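Local coordinates for thiol-activated cytolysin (Desulfobulbus propionicus, PDB 6NAL), which probably forms pores in membranes, as a member, from a Gram-negative bacterium, of the thiol-activated (cholesterol-dependent) cytolysin family of toxins, at residues I368-S373 with T414-R419; V382-I387 with R397-E402; N424-T429 with Y445-A450. One frame throughout, in Å; residues are numbered along the deposited sequence.

All three contacts are antiparallel strand pairs inside the C-terminal beta sandwich. Contacts 2 and 3 are hairpins of one four-stranded sheet, whose middle strands 378-389 and 422-432 are neighbours; contact 1 belongs to the facing sheet, and contact 2 is nested in the loop it closes. I368, L370, I416 and L418 of contact 1 lie in the apolar interior, meeting V382, W384 and W401 of contact 2 and I425 and I427 of contact 3. Contact 2 is the most superficial, its charged and imidazole groups lying toward the surface while W384 and W401 turn to contact 1; contact 3 adds a bulge and a lysine-tyrosine pair. Contacts 2 and 3 both touch the second subunit; contact 1 does not.

Contact 1: I368-S373 with T414-R419; sequences IRLEHS and TTIPLR
I368 and L370 pair antiparallel with I416 and T414 through four backbone hydrogen bonds, the strand segments 368-372 and 414-418 lying 4.7 Å apart with their directions 163° from one another. I368 is gripped at both ends, I368 N giving to I416 O and I416 N returning to I368 O at 2.7 Å in an almost straight bond. The L370-T414 pair is looser: T414 N reaches L370 O at 3.2 Å. Between these two pairs sits the non-hydrogen-bonded pair R369-T415, where the CA-H groups turn inward and R369 CA comes 3.3 Å from T414 O.

The two faces differ sharply. On the face bearing I368, L370, T414 and I416, methyl ends do the touching. I368 CG1 lies anti to the carbonyl carbon (chi1 -63°), and an extended chi2 carries its CD1 diagonally along the sheet to L418 CD1, 3.7 Å away, two residues beyond its own partner I416. L370 CD1 likewise meets I416 CD1 at 4.0 Å, the leucine and isoleucine ends passing at a slant. W401 rests against L370, T414 and I416, while W384 covers L418 and V382 meets I368, all from the facing sheet. On the other face the contact is thin: the aliphatic part of R369 runs past the T415 hydroxyl, with R369 CG 3.5 Å from T415 OG1, and this face is the more exposed one.

R369 and E371 also bond through their backbones to strand 454-462, which makes 349-372 an interior strand. One apolar face turned inward and one polar face turned outward is the pattern of a beta sandwich, here the C-terminal domain of a thiol-activated cytolysin.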
loop_
_atom_site.group_PDB
_atom_site.type_symbol
_atom_site.label_atom_id
_atom_site.label_comp_id
_atom_site.label_asym_id
_atom_site.label_seq_id
_atom_site.Cartn_x
_atom_site.Cartn_y
_atom_site.Cartn_z
ATOM N N ILE A 368 18.468 7.040 17.081
ATOM C CA ILE A 368 19.373 8.085 16.596
ATOM C C ILE A 368 20.411 8.365 17.680
ATOM O O ILE A 368 20.059 8.795 18.783
ATOM C CB ILE A 368 18.626 9.373 16.215
ATOM C CG1 ILE A 368 17.660 9.134 15.054
ATOM C CG2 ILE A 368 19.627 10.493 15.838
ATOM C CD1 ILE A 368 16.599 10.168 14.967
ATOM N N ARG A 369 21.684 8.103 17.371
ATOM C CA ARG A 369 22.799 8.433 18.258
ATOM C C ARG A 369 23.450 9.726 17.782
ATOM O O ARG A 369 23.831 9.841 16.615
ATOM C CB ARG A 369 23.855 7.318 18.304
ATOM C CG ARG A 369 23.442 6.025 18.994
ATOM C CD ARG A 369 24.621 5.374 19.702
ATOM N NE ARG A 369 24.417 3.939 19.935
ATOM C CZ ARG A 369 25.207 3.194 20.707
ATOM N NH1 ARG A 369 26.250 3.747 21.325
ATOM N NH2 ARG A 369 24.959 1.902 20.867
ATOM N N LEU A 370 23.578 10.691 18.671
ATOM C CA LEU A 370 24.275 11.951 18.386
ATOM C C LEU A 370 25.604 11.974 19.127
ATOM O O LEU A 370 25.653 11.573 20.283
ATOM C CB LEU A 370 23.439 13.142 18.823
ATOM C CG LEU A 370 22.018 13.045 18.258
ATOM C CD1 LEU A 370 21.257 14.218 18.887
ATOM C CD2 LEU A 370 21.931 13.105 16.723
ATOM N N GLU A 371 26.684 12.355 18.451
ATOM C CA GLU A 371 28.000 12.407 19.072
ATOM C C GLU A 371 28.697 13.667 18.612
ATOM O O GLU A 371 28.717 14.005 17.425
ATOM C CB GLU A 371 28.832 11.173 18.745
ATOM C CG GLU A 371 27.942 9.911 18.671
ATOM C CD GLU A 371 28.702 8.575 18.610
ATOM O OE1 GLU A 371 29.217 8.228 17.521
ATOM O OE2 GLU A 371 28.741 7.853 19.644
ATOM N N HIS A 372 29.201 14.376 19.587
ATOM C CA HIS A 372 29.921 15.614 19.392
ATOM C C HIS A 372 31.285 15.435 20.034
ATOM O O HIS A 372 31.383 15.170 21.239
ATOM C CB HIS A 372 29.151 16.743 20.035
ATOM C CG HIS A 372 29.870 18.049 20.079
ATOM N ND1 HIS A 372 30.824 18.408 19.156
ATOM C CD2 HIS A 372 29.727 19.107 20.913
ATOM C CE1 HIS A 372 31.232 19.639 19.413
ATOM N NE2 HIS A 372 30.580 20.088 20.474
ATOM N N SER A 373 32.326 15.554 19.238
ATOM C CA SER A 373 33.685 15.549 19.765
ATOM C C SER A 373 34.448 16.781 19.319
ATOM O O SER A 373 35.650 16.865 19.560
ATOM C CB SER A 373 34.448 14.310 19.301
ATOM O OG SER A 373 34.623 14.435 17.891
ATOM N N THR A 414 24.310 10.946 23.084
ATOM C CA THR A 414 23.009 10.497 23.567
ATOM C C THR A 414 22.342 9.639 22.505
ATOM O O THR A 414 22.763 9.589 21.337
ATOM C CB THR A 414 22.126 11.695 24.008
ATOM O OG1 THR A 414 21.021 11.214 24.785
ATOM C CG2 THR A 414 21.637 12.557 22.840
ATOM N N THR A 415 21.355 8.879 22.959
ATOM C CA THR A 415 20.583 8.012 22.093
ATOM C C THR A 415 19.141 8.482 22.178
ATOM O O THR A 415 18.592 8.606 23.279
ATOM C CB THR A 415 20.750 6.550 22.504
ATOM O OG1 THR A 415 22.073 6.112 22.169
ATOM C CG2 THR A 415 19.782 5.668 21.746
ATOM N N ILE A 416 18.552 8.790 21.025
ATOM C CA ILE A 416 17.116 9.081 20.913
ATOM C C ILE A 416 16.356 7.834 20.451
ATOM O O ILE A 416 16.420 7.500 19.275
ATOM C CB ILE A 416 16.887 10.248 19.936
ATOM C CG1 ILE A 416 17.622 11.499 20.415
ATOM C CG2 ILE A 416 15.380 10.555 19.733
ATOM C CD1 ILE A 416 17.679 12.525 19.390
ATOM N N PRO A 417 15.664 7.093 21.297
ATOM C CA PRO A 417 14.931 5.910 20.806
ATOM C C PRO A 417 13.573 6.274 20.205
ATOM O O PRO A 417 12.808 7.064 20.758
ATOM C CB PRO A 417 14.773 5.043 22.063
ATOM C CG PRO A 417 14.605 6.111 23.175
ATOM C CD PRO A 417 15.407 7.364 22.719
ATOM N N LEU A 418 13.267 5.632 19.074
ATOM C CA LEU A 418 12.051 5.843 18.308
ATOM C C LEU A 418 11.330 4.525 18.060
ATOM O O LEU A 418 11.953 3.515 17.723
ATOM C CB LEU A 418 12.402 6.505 16.976
ATOM C CG LEU A 418 12.863 7.966 17.131
ATOM C CD1 LEU A 418 13.419 8.418 15.790
ATOM C CD2 LEU A 418 11.744 8.899 17.586
ATOM N N ARG A 419 10.011 4.564 18.164
ATOM C CA ARG A 419 9.192 3.427 17.813
ATOM C C ARG A 419 8.892 3.442 16.330
ATOM O O ARG A 419 9.133 4.409 15.633
ATOM C CB ARG A 419 7.922 3.429 18.636
ATOM C CG ARG A 419 8.247 3.431 20.113
ATOM C CD ARG A 419 7.067 3.023 20.967
ATOM N NE ARG A 419 6.017 4.031 20.902
ATOM C CZ ARG A 419 4.786 3.836 21.364
ATOM N NH1 ARG A 419 4.486 2.668 21.925
ATOM N NH2 ARG A 419 3.870 4.794 21.270
#

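Contact 2: V382-I387 with R397-E402; sequences VTWDEI and RHKGWE
K399 sets its CB over the indole of W384 in an antiparallel pair where W384 N and K399 N each bond to the other's carbonyl oxygen. The lysine can be followed outward. K399 CB stands over the five-membered ring of W384, 4.2 Å from the centroid in a CH-pi contact displaced toward the rim, and is 3.8 Å from W384 NE1. K399 CG then passes the carboxylate of E386, 3.7 Å from E386 CD. A bend at chi2 (-82°) swings the chain along that group: K399 CD skirts E386 OE1, and K399 CE meets the same oxygen at 3.3 Å. K399 NZ ends 4.4 Å from E386 OE1, too far for a salt bridge though probably a favourable charge pairing.

The carboxylate is itself fixed by the indole, since W384 NE1 gives a nearly straight bond (176°) to E386 OE2 that lies in the ring plane. At the benzene half of the indole, W384 CZ3 comes against the backbone N and CB of W401, and V382 CB packs on the same CB. The other face of the sheet carries T383, D385 and H398. Here H398 ND1 makes a weak bond to D385 OD1, 3.4 Å long, at the imidazole edge with the two planes steeply inclined, while T383 CB meets H398 CE1.

R397 NH1 reaches E386 O through a bridging water, and its guanidinium also forms a salt bridge with E390. These strands form a beta hairpin whose strand 394-408 is the outer one of the sandwich's four-stranded sheet within this chain, and which a parallel strand of the second subunit extends at R397.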
loop_
_atom_site.group_PDB
_atom_site.type_symbol
_atom_site.label_atom_id
_atom_site.label_comp_id
_atom_site.label_asym_id
_atom_site.label_seq_id
_atom_site.Cartn_x
_atom_site.Cartn_y
_atom_site.Cartn_z
ATOM N N VAL A 382 16.559 17.722 16.118
ATOM C CA VAL A 382 16.009 16.489 15.576
ATOM C C VAL A 382 14.490 16.539 15.675
ATOM O O VAL A 382 13.947 16.837 16.738
ATOM C CB VAL A 382 16.558 15.253 16.292
ATOM C CG1 VAL A 382 15.934 14.016 15.648
ATOM C CG2 VAL A 382 18.051 15.221 16.199
ATOM N N THR A 383 13.810 16.303 14.550
ATOM C CA THR A 383 12.358 16.318 14.474
ATOM C C THR A 383 11.882 15.096 13.687
ATOM O O THR A 383 12.639 14.473 12.941
ATOM C CB THR A 383 11.840 17.619 13.826
ATOM O OG1 THR A 383 12.184 17.609 12.440
ATOM C CG2 THR A 383 12.434 18.884 14.544
ATOM N N TRP A 384 10.625 14.733 13.879
ATOM C CA TRP A 384 10.065 13.601 13.151
ATOM C C TRP A 384 8.554 13.650 13.259
ATOM O O TRP A 384 7.983 14.432 14.021
ATOM C CB TRP A 384 10.577 12.252 13.667
ATOM C CG TRP A 384 10.262 11.980 15.098
ATOM C CD1 TRP A 384 9.155 11.383 15.582
ATOM C CD2 TRP A 384 11.081 12.295 16.236
ATOM N NE1 TRP A 384 9.192 11.350 16.965
ATOM C CE2 TRP A 384 10.374 11.891 17.388
ATOM C CE3 TRP A 384 12.339 12.879 16.392
ATOM C CZ2 TRP A 384 10.884 12.054 18.677
ATOM C CZ3 TRP A 384 12.847 13.043 17.677
ATOM C CH2 TRP A 384 12.124 12.616 18.799
ATOM N N ASP A 385 7.916 12.768 12.504
ATOM C CA ASP A 385 6.470 12.649 12.514
ATOM C C ASP A 385 6.091 11.321 13.142
ATOM O O ASP A 385 6.757 10.318 12.913
ATOM C CB ASP A 385 5.908 12.737 11.094
ATOM C CG ASP A 385 5.793 14.175 10.578
ATOM O OD1 ASP A 385 5.705 15.135 11.414
ATOM O OD2 ASP A 385 5.762 14.321 9.320
ATOM N N GLU A 386 5.026 11.308 13.931
ATOM C CA GLU A 386 4.519 10.071 14.497
ATOM C C GLU A 386 3.133 9.750 13.946
ATOM O O GLU A 386 2.225 10.599 13.966
ATOM C CB GLU A 386 4.488 10.151 16.022
ATOM C CG GLU A 386 5.859 9.957 16.665
ATOM C CD GLU A 386 5.887 10.258 18.173
ATOM O OE1 GLU A 386 4.795 10.312 18.803
ATOM O OE2 GLU A 386 7.015 10.426 18.722
ATOM N N ILE A 387 2.963 8.505 13.496
ATOM C CA ILE A 387 1.754 8.070 12.822
ATOM C C ILE A 387 0.896 7.319 13.811
ATOM O O ILE A 387 1.388 6.528 14.612
ATOM C CB ILE A 387 2.109 7.210 11.604
ATOM C CG1 ILE A 387 2.318 8.106 10.382
ATOM C CG2 ILE A 387 1.009 6.270 11.234
ATOM C CD1 ILE A 387 3.173 9.334 10.693
ATOM N N ARG A 397 1.409 13.422 13.816
ATOM C CA ARG A 397 1.808 14.428 14.794
ATOM C C ARG A 397 3.289 14.780 14.643
ATOM O O ARG A 397 4.152 13.906 14.755
ATOM C CB ARG A 397 1.545 13.959 16.222
ATOM C CG ARG A 397 0.123 13.584 16.503
ATOM C CD ARG A 397 -0.076 13.137 17.980
ATOM N NE ARG A 397 -1.503 13.071 18.275
ATOM C CZ ARG A 397 -2.227 11.955 18.216
ATOM N NH1 ARG A 397 -1.656 10.816 17.902
ATOM N NH2 ARG A 397 -3.524 11.983 18.472
ATOM N N HIS A 398 3.570 16.053 14.366
ATOM C CA HIS A 398 4.932 16.554 14.345
ATOM C C HIS A 398 5.504 16.575 15.751
ATOM O O HIS A 398 4.851 17.028 16.682
ATOM C CB HIS A 398 4.962 17.955 13.739
ATOM C CG HIS A 398 6.345 18.486 13.524
ATOM N ND1 HIS A 398 7.295 17.826 12.775
ATOM C CD2 HIS A 398 6.932 19.616 13.961
ATOM C CE1 HIS A 398 8.411 18.528 12.773
ATOM N NE2 HIS A 398 8.218 19.615 13.494
ATOM N N LYS A 399 6.720 16.063 15.909
ATOM C CA LYS A 399 7.351 15.944 17.213
ATOM C C LYS A 399 8.820 16.365 17.126
ATOM O O LYS A 399 9.400 16.491 16.049
ATOM C CB LYS A 399 7.281 14.525 17.759
ATOM C CG LYS A 399 5.905 13.940 17.908
ATOM C CD LYS A 399 5.235 14.388 19.186
ATOM C CE LYS A 399 4.086 13.431 19.513
ATOM N NZ LYS A 399 2.998 14.079 20.299
ATOM N N GLY A 400 9.412 16.582 18.289
ATOM C CA GLY A 400 10.741 17.127 18.377
ATOM C C GLY A 400 11.464 16.553 19.568
ATOM O O GLY A 400 10.894 16.377 20.644
ATOM N N TRP A 401 12.739 16.282 19.396
ATOM C CA TRP A 401 13.568 15.905 20.525
ATOM C C TRP A 401 13.619 17.028 21.549
ATOM O O TRP A 401 13.775 18.203 21.191
ATOM C CB TRP A 401 14.976 15.626 20.049
ATOM C CG TRP A 401 15.915 15.222 21.090
ATOM C CD1 TRP A 401 15.699 14.312 22.066
ATOM C CD2 TRP A 401 17.252 15.684 21.254
ATOM N NE1 TRP A 401 16.823 14.172 22.836
ATOM C CE2 TRP A 401 17.790 15.012 22.358
ATOM C CE3 TRP A 401 18.035 16.622 20.593
ATOM C CZ2 TRP A 401 19.078 15.213 22.787
ATOM C CZ3 TRP A 401 19.308 16.827 21.022
ATOM C CH2 TRP A 401 19.826 16.119 22.105
ATOM N N GLU A 402 13.556 16.654 22.834
ATOM C CA GLU A 402 13.483 17.661 23.898
ATOM C C GLU A 402 14.742 18.517 23.931
ATOM O O GLU A 402 14.698 19.699 24.320
ATOM C CB GLU A 402 13.240 16.970 25.253
ATOM C CG GLU A 402 14.499 16.336 25.929
ATOM C CD GLU A 402 14.177 15.060 26.756
ATOM O OE1 GLU A 402 14.259 13.931 26.188
ATOM O OE2 GLU A 402 13.838 15.180 27.967
HETATM O O HOH W 1 0.620 10.116 16.321
#

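Contact 3: N424-T429 with Y445-A450; sequences NISIKT and YKVGRA
A G1 beta bulge interrupts the hairpin of strands 422-432 and 440-449, where G448 and R449 both stand opposite I425. G448 takes the positive phi (70°) usual for the first bulge position. Within the bulge, R449 N and I425 N each bond to the other residue's carbonyl oxygen; the register shifts by one residue before I427 and K446 form a regular hydrogen-bonded pair, I427 N lying 2.8 Å from K446 O. The end of the N424 side chain comes back to the bulge, N424 OD1 lying 3.2 Å from G448 CA.

K428 and Y445 make the principal side-chain contact. The lysine CG lies anti to the backbone N (chi1 -170°), and a bend at chi3 brings K428 CE over the Y445 ring, 3.8 Å from its centroid and 12° off the normal, a CH-pi contact. K428 NZ continues over the same face at 5.0 Å from the Y445 centroid, a cation-pi arrangement, with K428 CB and CG alongside Y445 CD1. S426 OG lies near the ring plane at its edge, and touches V447 CG1 at 3.8 Å.

R449 folds back along its own strand: K446 CB lies over one face of its guanidinium, and R449 NH1 gives a weak bond to V447 O. I425 and I427 point to the sandwich interior.

Both polar ends of the lysine-tyrosine pair are taken up by the second subunit, K428 NZ by its F146 O and Y445 OH by its Y148 N. Aromatic attraction, probably the lesser part, and the hydrogen bond across the subunit interface would then act on the same cation.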
loop_
_atom_site.group_PDB
_atom_site.type_symbol
_atom_site.label_atom_id
_atom_site.label_comp_id
_atom_site.label_asym_id
_atom_site.label_seq_id
_atom_site.Cartn_x
_atom_site.Cartn_y
_atom_site.Cartn_z
ATOM N N ASN A 424 9.949 10.280 8.645
ATOM C CA ASN A 424 10.262 11.639 8.157
ATOM C C ASN A 424 11.243 12.377 9.065
ATOM O O ASN A 424 11.045 13.531 9.457
ATOM C CB ASN A 424 8.956 12.414 7.987
ATOM C CG ASN A 424 9.085 13.568 7.043
ATOM O OD1 ASN A 424 10.151 13.803 6.484
ATOM N ND2 ASN A 424 7.998 14.325 6.877
ATOM N N ILE A 425 12.341 11.690 9.375
ATOM C CA ILE A 425 13.303 12.171 10.344
ATOM C C ILE A 425 14.100 13.297 9.733
ATOM O O ILE A 425 14.593 13.186 8.607
ATOM C CB ILE A 425 14.242 11.045 10.779
ATOM C CG1 ILE A 425 13.614 10.120 11.806
ATOM C CG2 ILE A 425 15.433 11.614 11.415
ATOM C CD1 ILE A 425 12.483 9.332 11.281
ATOM N N SER A 426 14.251 14.375 10.475
ATOM C CA SER A 426 15.098 15.481 10.063
ATOM C C SER A 426 16.123 15.756 11.153
ATOM O O SER A 426 15.800 15.729 12.347
ATOM C CB SER A 426 14.251 16.706 9.755
ATOM O OG SER A 426 14.949 17.917 9.977
ATOM N N ILE A 427 17.370 15.986 10.724
ATOM C CA ILE A 427 18.502 16.171 11.628
ATOM C C ILE A 427 19.319 17.326 11.126
ATOM O O ILE A 427 19.715 17.322 9.963
ATOM C CB ILE A 427 19.408 14.934 11.723
ATOM C CG1 ILE A 427 18.616 13.739 12.200
ATOM C CG2 ILE A 427 20.564 15.185 12.704
ATOM C CD1 ILE A 427 19.448 12.427 12.124
ATOM N N LYS A 428 19.630 18.283 12.008
ATOM C CA LYS A 428 20.457 19.436 11.677
ATOM C C LYS A 428 21.502 19.622 12.765
ATOM O O LYS A 428 21.182 19.545 13.946
ATOM C CB LYS A 428 19.631 20.739 11.557
ATOM C CG LYS A 428 20.386 21.923 10.995
ATOM C CD LYS A 428 19.852 23.230 11.504
ATOM C CE LYS A 428 18.727 23.770 10.618
ATOM N NZ LYS A 428 18.185 25.054 11.169
ATOM N N THR A 429 22.740 19.901 12.369
ATOM C CA THR A 429 23.815 20.176 13.314
ATOM C C THR A 429 24.451 21.533 13.019
ATOM O O THR A 429 24.770 21.838 11.864
ATOM C CB THR A 429 24.898 19.092 13.260
ATOM O OG1 THR A 429 25.439 18.980 11.925
ATOM C CG2 THR A 429 24.334 17.771 13.636
ATOM N N TYR A 445 22.395 19.117 7.327
ATOM C CA TYR A 445 20.951 19.382 7.318
ATOM C C TYR A 445 20.348 18.316 6.401
ATOM O O TYR A 445 20.299 18.489 5.181
ATOM C CB TYR A 445 20.597 20.769 6.819
ATOM C CG TYR A 445 19.203 21.248 7.130
ATOM C CD1 TYR A 445 18.296 20.472 7.860
ATOM C CD2 TYR A 445 18.811 22.527 6.738
ATOM C CE1 TYR A 445 17.025 20.974 8.176
ATOM C CE2 TYR A 445 17.571 23.020 7.039
ATOM C CZ TYR A 445 16.688 22.247 7.754
ATOM O OH TYR A 445 15.467 22.796 8.009
ATOM N N LYS A 446 19.917 17.222 7.005
ATOM C CA LYS A 446 19.290 16.089 6.330
ATOM C C LYS A 446 17.824 16.103 6.723
ATOM O O LYS A 446 17.501 16.126 7.918
ATOM C CB LYS A 446 19.998 14.793 6.743
ATOM C CG LYS A 446 21.583 14.908 6.559
ATOM C CD LYS A 446 22.033 14.361 5.204
ATOM C CE LYS A 446 23.519 14.602 4.907
ATOM N NZ LYS A 446 23.801 16.031 4.592
ATOM N N VAL A 447 16.946 16.199 5.731
ATOM C CA VAL A 447 15.504 16.155 5.950
ATOM C C VAL A 447 14.954 14.900 5.290
ATOM O O VAL A 447 15.547 14.340 4.378
ATOM C CB VAL A 447 14.770 17.391 5.400
ATOM C CG1 VAL A 447 15.054 18.603 6.261
ATOM C CG2 VAL A 447 15.168 17.602 3.953
ATOM N N GLY A 448 13.813 14.438 5.801
ATOM C CA GLY A 448 13.026 13.422 5.125
ATOM C C GLY A 448 13.647 12.055 5.115
ATOM O O GLY A 448 13.388 11.269 4.210
ATOM N N ARG A 449 14.450 11.738 6.109
ATOM C CA ARG A 449 15.067 10.427 6.160
ATOM C C ARG A 449 14.144 9.417 6.832
ATOM O O ARG A 449 13.187 9.756 7.540
ATOM C CB ARG A 449 16.414 10.485 6.889
ATOM C CG ARG A 449 17.469 11.402 6.240
ATOM C CD ARG A 449 17.666 11.097 4.781
ATOM N NE ARG A 449 19.026 11.286 4.258
ATOM C CZ ARG A 449 19.467 12.426 3.718
ATOM N NH1 ARG A 449 18.678 13.504 3.669
ATOM N NH2 ARG A 449 20.701 12.508 3.229
ATOM N N ALA A 450 14.450 8.156 6.590
ATOM C CA ALA A 450 13.689 7.010 7.054
ATOM C C ALA A 450 14.190 6.546 8.404
ATOM O O ALA A 450 15.346 6.763 8.776
ATOM C CB ALA A 450 13.849 5.865 6.075
#